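Side-chain contacts in uncharacterized sugar kinase PH1459 (Pyrococcus horikoshii, PDB 3EWM), which binds ATP and probably transfers its phosphate to a sugar, perhaps fructose, as a pfkB-type carbohydrate kinase: residues A[132-135]-A[139-142]; A[14-19]-A[23-28]; A[67-72]-A[284-289]. All coordinates share one frame; numbering follows the deposited sequence.

Contact 1 of 3, residues A[132-135]-A[139-142]; sequences SVIL and PSRE
Ser140 OG, 3.8 Å from Ile134 CD1, is gripped by two backbone groups outside the pair: it bonds to the carbonyl oxygen of Tyr109 and to the amide nitrogen of Met112, so this buried hydroxyl has partners in the loop that leads past it. The carbon side of the same serine serves the apolar contact. Ile134 CD1 approaches end-on and reaches Ser140 CB at 3.7 Å; CG1 is anti to the backbone N (chi1 -170°), a setting that carries the longer branch across to Ser140, where CD1 meets both CB and OG.

Beside it, Arg141 folds back on the end of the 132-135 turn, which is itself closed by Leu135 N bonding to Ser132 O at 2.8 Å. The arginine chain bends at chi3 (89°), and its NH1 then points at Leu135 O, 2.9 Å away, with the carbonyl at the edge of the guanidinium. This bond is modelled straight, but the oxygen sits too near the arginine chain for its exact place to be trusted. NH1 also has a weak bond to Gln171. Leu135 CD2 rests against the Arg141 backbone, 4.1 Å from Arg141 O.

The contact lies in the beta-alpha-beta crossover from strand 127-131 through helix 140-151 to strand 156-160: Leu135 leans on Phe159 of that strand, and Arg141 packs against Glu174 and Val178 of helix 172-185.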
loop_
_atom_site.group_PDB
_atom_site.type_symbol
_atom_site.label_atom_id
_atom_site.label_comp_id
_atom_site.label_asym_id
_atom_site.label_seq_id
_atom_site.Cartn_x
_atom_site.Cartn_y
_atom_site.Cartn_z
ATOM N N SER A 132 15.223 8.281 -10.836
ATOM C CA SER A 132 14.103 9.065 -11.347
ATOM C C SER A 132 12.785 8.857 -10.590
ATOM O O SER A 132 11.918 9.719 -10.616
ATOM C CB SER A 132 13.928 8.855 -12.842
ATOM O OG SER A 132 13.211 7.680 -13.120
ATOM N N VAL A 133 12.642 7.719 -9.916
ATOM C CA VAL A 133 11.372 7.368 -9.290
ATOM C C VAL A 133 10.968 8.430 -8.270
ATOM O O VAL A 133 9.821 8.864 -8.233
ATOM C CB VAL A 133 11.411 5.969 -8.673
ATOM C CG1 VAL A 133 10.208 5.734 -7.779
ATOM C CG2 VAL A 133 11.490 4.892 -9.810
ATOM N N ILE A 134 11.936 8.887 -7.495
ATOM C CA ILE A 134 11.663 9.900 -6.491
ATOM C C ILE A 134 11.073 11.167 -7.126
ATOM O O ILE A 134 10.276 11.864 -6.505
ATOM C CB ILE A 134 12.911 10.214 -5.634
ATOM C CG1 ILE A 134 12.501 11.085 -4.446
ATOM C CG2 ILE A 134 14.005 10.894 -6.437
ATOM C CD1 ILE A 134 11.579 10.409 -3.536
ATOM N N LEU A 135 11.437 11.420 -8.382
ATOM C CA LEU A 135 11.093 12.652 -9.062
ATOM C C LEU A 135 9.659 12.650 -9.571
ATOM O O LEU A 135 9.187 13.671 -10.081
ATOM C CB LEU A 135 12.070 12.914 -10.223
ATOM C CG LEU A 135 13.566 12.895 -9.889
ATOM C CD1 LEU A 135 14.406 13.030 -11.134
ATOM C CD2 LEU A 135 13.927 13.967 -8.806
ATOM N N PRO A 139 6.113 16.924 -3.074
ATOM C CA PRO A 139 7.252 17.844 -2.999
ATOM C C PRO A 139 8.620 17.201 -3.208
ATOM O O PRO A 139 9.595 17.927 -3.359
ATOM C CB PRO A 139 7.170 18.390 -1.564
ATOM C CG PRO A 139 6.531 17.272 -0.810
ATOM C CD PRO A 139 5.500 16.724 -1.745
ATOM N N SER A 140 8.698 15.871 -3.222
ATOM C CA SER A 140 10.001 15.206 -3.251
ATOM C C SER A 140 10.815 15.561 -4.498
ATOM O O SER A 140 12.022 15.812 -4.400
ATOM C CB SER A 140 9.858 13.695 -3.130
ATOM O OG SER A 140 9.876 13.334 -1.762
ATOM N N ARG A 141 10.152 15.593 -5.649
ATOM C CA ARG A 141 10.809 15.991 -6.880
ATOM C C ARG A 141 11.562 17.312 -6.730
ATOM O O ARG A 141 12.761 17.374 -6.948
ATOM C CB ARG A 141 9.822 16.072 -8.035
ATOM C CG ARG A 141 10.421 16.743 -9.245
ATOM C CD ARG A 141 9.715 16.279 -10.479
ATOM N NE ARG A 141 8.574 17.104 -10.798
ATOM C CZ ARG A 141 7.331 16.675 -10.983
ATOM N NH1 ARG A 141 7.010 15.395 -10.861
ATOM N NH2 ARG A 141 6.394 17.558 -11.298
ATOM N N GLU A 142 10.863 18.362 -6.332
ATOM C CA GLU A 142 11.503 19.661 -6.214
ATOM C C GLU A 142 12.601 19.662 -5.159
ATOM O O GLU A 142 13.656 20.239 -5.373
ATOM C CB GLU A 142 10.462 20.775 -6.008
ATOM C CG GLU A 142 9.828 21.117 -7.334
ATOM C CD GLU A 142 8.628 22.026 -7.249
ATOM O OE1 GLU A 142 8.034 22.229 -8.332
ATOM O OE2 GLU A 142 8.280 22.513 -6.141
#

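Contact 2 of 3, residues A[14-19]-A[23-28]; sequences LISVEE and KDVRLF
Glu18 and Arg26 meet with their side chains crossing at about a right angle, yet their flat ends lie nearly coplanar, 13° apart, the carboxylate at the edge of the guanidinium. Glu18 CG sits between the backbone N and the carbonyl carbon (chi1 62°), the chain extended beyond, which brings the carboxylate to Arg26. Arg26 NE reaches the syn lone pair of Glu18 OE2 and Arg26 N meets the same oxygen nearly along its C-O axis, both at 2.8 Å. The second arm of the salt bridge, Glu18 OE1 to Arg26 NH2, is modelled doubtfully short.

In the hairpin of strands 11-16 and 27-33, Ser16 and Phe28 form a non-hydrogen-bonded antiparallel pair, followed by a hydrogen bond from Val17 N to Leu27 O, 2.9 Å. Val25 CG1 lies over one face of the Phe28 ring, offset toward its rim, and is squeezed against Ser16 CB at 3.5 Å. Leu14 crosses Phe28 at about a right angle, CB to CB 3.9 Å.

Leu27 and Phe28 extend the sheet into the second subunit. The chemistry divides the hairpin: apolar packing in its buried part, and at its more exposed end a carboxylate that clamps the turn and probably balances the arginine's charge.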
loop_
_atom_site.group_PDB
_atom_site.type_symbol
_atom_site.label_atom_id
_atom_site.label_comp_id
_atom_site.label_asym_id
_atom_site.label_seq_id
_atom_site.Cartn_x
_atom_site.Cartn_y
_atom_site.Cartn_z
ATOM N N LEU A 14 6.183 -5.412 -1.760
ATOM C CA LEU A 14 5.352 -6.572 -1.476
ATOM C C LEU A 14 5.440 -7.446 -2.702
ATOM O O LEU A 14 4.890 -7.139 -3.750
ATOM C CB LEU A 14 3.937 -6.149 -1.141
ATOM C CG LEU A 14 4.019 -5.516 0.254
ATOM C CD1 LEU A 14 3.199 -4.227 0.330
ATOM C CD2 LEU A 14 3.646 -6.520 1.315
ATOM N N ILE A 15 6.223 -8.506 -2.583
ATOM C CA ILE A 15 6.595 -9.263 -3.769
ATOM C C ILE A 15 5.751 -10.504 -3.900
ATOM O O ILE A 15 5.782 -11.375 -3.028
ATOM C CB ILE A 15 8.075 -9.643 -3.740
ATOM C CG1 ILE A 15 8.900 -8.363 -3.534
ATOM C CG2 ILE A 15 8.473 -10.342 -5.039
ATOM C CD1 ILE A 15 10.311 -8.500 -3.814
ATOM N N SER A 16 5.022 -10.567 -5.007
ATOM C CA SER A 16 4.243 -11.744 -5.375
ATOM C C SER A 16 5.099 -12.987 -5.192
ATOM O O SER A 16 6.238 -13.065 -5.662
ATOM C CB SER A 16 3.774 -11.671 -6.818
ATOM O OG SER A 16 3.026 -10.486 -7.086
ATOM N N VAL A 17 4.531 -13.956 -4.492
ATOM C CA VAL A 17 5.211 -15.199 -4.216
ATOM C C VAL A 17 4.898 -16.229 -5.311
ATOM O O VAL A 17 5.601 -17.236 -5.458
ATOM C CB VAL A 17 4.840 -15.677 -2.789
ATOM C CG1 VAL A 17 4.901 -17.148 -2.678
ATOM C CG2 VAL A 17 5.795 -15.037 -1.786
ATOM N N GLU A 18 3.853 -15.963 -6.079
ATOM C CA GLU A 18 3.488 -16.813 -7.203
ATOM C C GLU A 18 3.402 -16.023 -8.493
ATOM O O GLU A 18 3.420 -14.786 -8.493
ATOM C CB GLU A 18 2.161 -17.506 -6.930
ATOM C CG GLU A 18 1.009 -16.535 -6.763
ATOM C CD GLU A 18 -0.220 -17.208 -6.246
ATOM O OE1 GLU A 18 -0.334 -18.452 -6.416
ATOM O OE2 GLU A 18 -1.066 -16.503 -5.669
ATOM N N GLU A 19 3.306 -16.756 -9.596
ATOM C CA GLU A 19 3.094 -16.147 -10.901
ATOM C C GLU A 19 1.679 -15.620 -11.043
ATOM O O GLU A 19 0.773 -16.023 -10.309
ATOM C CB GLU A 19 3.422 -17.140 -12.018
ATOM C CG GLU A 19 4.897 -17.523 -11.974
ATOM C CD GLU A 19 5.554 -17.598 -13.330
ATOM O OE1 GLU A 19 5.377 -16.668 -14.163
ATOM O OE2 GLU A 19 6.281 -18.586 -13.545
ATOM N N LYS A 23 -3.599 -8.667 -9.956
ATOM C CA LYS A 23 -5.006 -8.861 -9.662
ATOM C C LYS A 23 -5.222 -10.183 -8.931
ATOM O O LYS A 23 -5.988 -10.243 -7.951
ATOM C CB LYS A 23 -5.837 -8.810 -10.940
ATOM C CG LYS A 23 -7.337 -8.953 -10.746
ATOM C CD LYS A 23 -8.060 -8.742 -12.066
ATOM C CE LYS A 23 -7.952 -9.977 -12.946
ATOM N NZ LYS A 23 -8.548 -9.748 -14.290
ATOM N N ASP A 24 -4.518 -11.216 -9.388
ATOM C CA ASP A 24 -4.791 -12.590 -8.985
ATOM C C ASP A 24 -3.813 -13.155 -7.967
ATOM O O ASP A 24 -4.099 -14.172 -7.344
ATOM C CB ASP A 24 -4.826 -13.504 -10.207
ATOM C CG ASP A 24 -5.798 -13.022 -11.264
ATOM O OD1 ASP A 24 -6.986 -12.803 -10.943
ATOM O OD2 ASP A 24 -5.346 -12.842 -12.412
ATOM N N VAL A 25 -2.661 -12.510 -7.817
ATOM C CA VAL A 25 -1.663 -12.944 -6.846
ATOM C C VAL A 25 -2.245 -12.924 -5.424
ATOM O O VAL A 25 -2.840 -11.946 -5.004
ATOM C CB VAL A 25 -0.368 -12.120 -6.919
ATOM C CG1 VAL A 25 0.550 -12.471 -5.720
ATOM C CG2 VAL A 25 0.366 -12.413 -8.222
ATOM N N ARG A 26 -2.057 -14.035 -4.712
ATOM C CA ARG A 26 -2.673 -14.245 -3.409
ATOM C C ARG A 26 -1.737 -13.854 -2.296
ATOM O O ARG A 26 -2.186 -13.462 -1.230
ATOM C CB ARG A 26 -3.015 -15.733 -3.205
ATOM C CG ARG A 26 -4.100 -16.292 -4.102
ATOM C CD ARG A 26 -4.069 -17.839 -4.079
ATOM N NE ARG A 26 -3.077 -18.382 -5.006
ATOM C CZ ARG A 26 -3.107 -19.611 -5.512
ATOM N NH1 ARG A 26 -4.076 -20.456 -5.174
ATOM N NH2 ARG A 26 -2.168 -19.993 -6.363
ATOM N N LEU A 27 -0.441 -14.018 -2.528
ATOM C CA LEU A 27 0.541 -13.933 -1.456
ATOM C C LEU A 27 1.670 -12.988 -1.809
ATOM O O LEU A 27 2.235 -13.063 -2.889
ATOM C CB LEU A 27 1.169 -15.305 -1.170
ATOM C CG LEU A 27 0.658 -16.392 -0.209
ATOM C CD1 LEU A 27 -0.097 -15.909 1.019
ATOM C CD2 LEU A 27 -0.081 -17.506 -0.940
ATOM N N PHE A 28 2.020 -12.139 -0.859
ATOM C CA PHE A 28 3.091 -11.178 -1.025
ATOM C C PHE A 28 4.057 -11.260 0.130
ATOM O O PHE A 28 3.656 -11.142 1.297
ATOM C CB PHE A 28 2.535 -9.766 -1.084
ATOM C CG PHE A 28 1.620 -9.537 -2.224
ATOM C CD1 PHE A 28 2.123 -9.196 -3.471
ATOM C CD2 PHE A 28 0.242 -9.689 -2.066
ATOM C CE1 PHE A 28 1.266 -8.971 -4.541
ATOM C CE2 PHE A 28 -0.620 -9.475 -3.137
ATOM C CZ PHE A 28 -0.112 -9.117 -4.370
HETATM O O HOH W 1 -3.004 -16.622 -7.776
#

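Contact 3 of 3, residues A[67-72]-A[284-289]; sequences EELSKE and GAWSTP
Glu72, after helix 60-71, and Trp286, in an irregular stretch, are the nearest backbone pair, yet their CA atoms stand 9.8 Å apart, so the whole gap is bridged by the indole. Trp286 carries CG anti to its carbonyl carbon (chi1 -63°) and drives the six-membered ring at the last turn of the helix. There three residues receive it. The backbone of Glu68 lies at the ring edge, near its plane, with Glu68 O 3.6 Å from Trp286 CZ3 and the aliphatic CB 3.8 Å from CH2. Leu69 crosses the indole at about a right angle and sets CD2 3.7 Å from Trp286 CH2. Glu72 slides past the ring in the opposite direction: its CG comes within 3.6 Å of Trp286 CZ3, while its carboxylate plane is turned 81° from the ring.

In the ribokinase-like fold of pfkB kinases, helices pack on a central sheet, and here the loop after helix 265-279 reaches back to helix 60-71 across helix 35-45, whose Val41 touches Leu69, Glu72 and Trp286. The same loop is tied at Gly284 N to Asp241, which opens the DTTGAGD sequence characteristic of the family.

The polar ends look elsewhere. Trp286 NE1 bonds to Asn38 OD1, fixing the rotation of the indole, and Glu72 OE1 forms salt bridges with Arg45 and Arg290. Glu68 bends at chi2 (-53°), and its OE2 accepts from Lys71 NZ at 2.6 Å through the syn lone pair. Glu72 N bonds to Leu69 O at 2.9 Å.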
loop_
_atom_site.group_PDB
_atom_site.type_symbol
_atom_site.label_atom_id
_atom_site.label_comp_id
_atom_site.label_asym_id
_atom_site.label_seq_id
_atom_site.Cartn_x
_atom_site.Cartn_y
_atom_site.Cartn_z
ATOM N N GLU A 67 15.224 -0.448 10.356
ATOM C CA GLU A 67 15.912 -1.562 11.032
ATOM C C GLU A 67 16.697 -2.417 10.050
ATOM O O GLU A 67 17.833 -2.776 10.329
ATOM C CB GLU A 67 14.927 -2.429 11.808
ATOM C CG GLU A 67 14.445 -1.797 13.127
ATOM C CD GLU A 67 13.435 -2.673 13.864
ATOM O OE1 GLU A 67 13.184 -3.820 13.404
ATOM O OE2 GLU A 67 12.850 -2.186 14.867
ATOM N N GLU A 68 16.095 -2.733 8.907
ATOM C CA GLU A 68 16.764 -3.539 7.889
ATOM C C GLU A 68 17.990 -2.843 7.311
ATOM O O GLU A 68 19.013 -3.479 7.075
ATOM C CB GLU A 68 15.779 -3.917 6.781
ATOM C CG GLU A 68 14.655 -4.879 7.265
ATOM C CD GLU A 68 15.202 -6.116 7.968
ATOM O OE1 GLU A 68 15.867 -6.935 7.313
ATOM O OE2 GLU A 68 14.983 -6.257 9.186
ATOM N N LEU A 69 17.857 -1.546 7.049
ATOM C CA LEU A 69 18.975 -0.707 6.648
ATOM C C LEU A 69 20.085 -0.706 7.696
ATOM O O LEU A 69 21.229 -0.957 7.373
ATOM C CB LEU A 69 18.506 0.717 6.344
ATOM C CG LEU A 69 17.714 0.780 5.038
ATOM C CD1 LEU A 69 17.124 2.141 4.858
ATOM C CD2 LEU A 69 18.615 0.408 3.881
ATOM N N SER A 70 19.717 -0.439 8.951
ATOM C CA SER A 70 20.654 -0.529 10.072
ATOM C C SER A 70 21.375 -1.879 10.119
ATOM O O SER A 70 22.582 -1.918 10.310
ATOM C CB SER A 70 19.936 -0.292 11.394
ATOM O OG SER A 70 20.885 -0.105 12.434
ATOM N N LYS A 71 20.658 -2.981 9.899
ATOM C CA LYS A 71 21.318 -4.303 9.915
ATOM C C LYS A 71 22.381 -4.410 8.828
ATOM O O LYS A 71 23.335 -5.187 8.947
ATOM C CB LYS A 71 20.308 -5.432 9.735
ATOM C CG LYS A 71 19.390 -5.655 10.923
ATOM C CD LYS A 71 18.383 -6.732 10.532
ATOM C CE LYS A 71 17.220 -6.783 11.490
ATOM N NZ LYS A 71 16.218 -7.771 10.958
ATOM N N GLU A 72 22.216 -3.615 7.776
ATOM C CA GLU A 72 23.173 -3.571 6.673
ATOM C C GLU A 72 24.212 -2.467 6.832
ATOM O O GLU A 72 25.005 -2.232 5.925
ATOM C CB GLU A 72 22.432 -3.409 5.337
ATOM C CG GLU A 72 21.638 -4.638 4.916
ATOM C CD GLU A 72 22.500 -5.830 4.505
ATOM O OE1 GLU A 72 23.704 -5.684 4.194
ATOM O OE2 GLU A 72 21.950 -6.939 4.476
ATOM N N GLY A 284 16.595 -11.520 -4.136
ATOM C CA GLY A 284 15.952 -10.275 -3.720
ATOM C C GLY A 284 16.615 -8.990 -4.179
ATOM O O GLY A 284 17.636 -9.000 -4.896
ATOM N N ALA A 285 16.021 -7.882 -3.755
ATOM C CA ALA A 285 16.457 -6.546 -4.166
ATOM C C ALA A 285 17.822 -6.126 -3.613
ATOM O O ALA A 285 18.460 -5.220 -4.166
ATOM C CB ALA A 285 15.388 -5.505 -3.808
ATOM N N TRP A 286 18.272 -6.770 -2.529
ATOM C CA TRP A 286 19.596 -6.490 -1.958
ATOM C C TRP A 286 20.496 -7.683 -2.183
ATOM O O TRP A 286 20.708 -8.510 -1.283
ATOM C CB TRP A 286 19.531 -6.209 -0.450
ATOM C CG TRP A 286 18.748 -5.004 -0.086
ATOM C CD1 TRP A 286 18.204 -4.083 -0.937
ATOM C CD2 TRP A 286 18.448 -4.556 1.234
ATOM N NE1 TRP A 286 17.564 -3.105 -0.235
ATOM C CE2 TRP A 286 17.700 -3.361 1.105
ATOM C CE3 TRP A 286 18.723 -5.052 2.516
ATOM C CZ2 TRP A 286 17.245 -2.640 2.206
ATOM C CZ3 TRP A 286 18.254 -4.329 3.621
ATOM C CH2 TRP A 286 17.526 -3.142 3.455
ATOM N N SER A 287 21.019 -7.771 -3.392
ATOM C CA SER A 287 21.736 -8.956 -3.802
ATOM C C SER A 287 23.247 -8.712 -3.935
ATOM O O SER A 287 23.987 -9.637 -4.259
ATOM C CB SER A 287 21.141 -9.482 -5.108
ATOM O OG SER A 287 21.483 -8.620 -6.158
ATOM N N THR A 288 23.706 -7.496 -3.651
ATOM C CA THR A 288 25.130 -7.171 -3.780
ATOM C C THR A 288 25.929 -8.119 -2.883
ATOM O O THR A 288 25.609 -8.251 -1.714
ATOM C CB THR A 288 25.436 -5.733 -3.332
ATOM O OG1 THR A 288 24.646 -4.819 -4.094
ATOM C CG2 THR A 288 26.938 -5.405 -3.492
ATOM N N PRO A 289 26.957 -8.777 -3.434
ATOM C CA PRO A 289 27.823 -9.603 -2.593
ATOM C C PRO A 289 28.624 -8.754 -1.611
ATOM O O PRO A 289 28.838 -7.567 -1.835
ATOM C CB PRO A 289 28.746 -10.279 -3.600
ATOM C CG PRO A 289 28.786 -9.305 -4.771
ATOM C CD PRO A 289 27.366 -8.829 -4.852
#

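Contact 1 is the most buried and belongs to the large sheet's crossover; contact 2 lies farthest out, about 24 Å from the chain centre, on the small sheet shared with the second subunit. Contact 3 is partly buried and joins parts far apart in sequence, whereas the other two close short local turns. Their chemistry follows: apolar packing and a guanidinium-to-carbonyl bond, less surely placed, in contact 1, a charged pair beside apolar packing in contact 2, and one aromatic ring, without hydrogen bonds across, in contact 3. No elements are shared, but the nearest atoms of contacts 2 and 3 are about 6 Å apart, and Lys23 of one subunit salt-bridges Glu67 of the other.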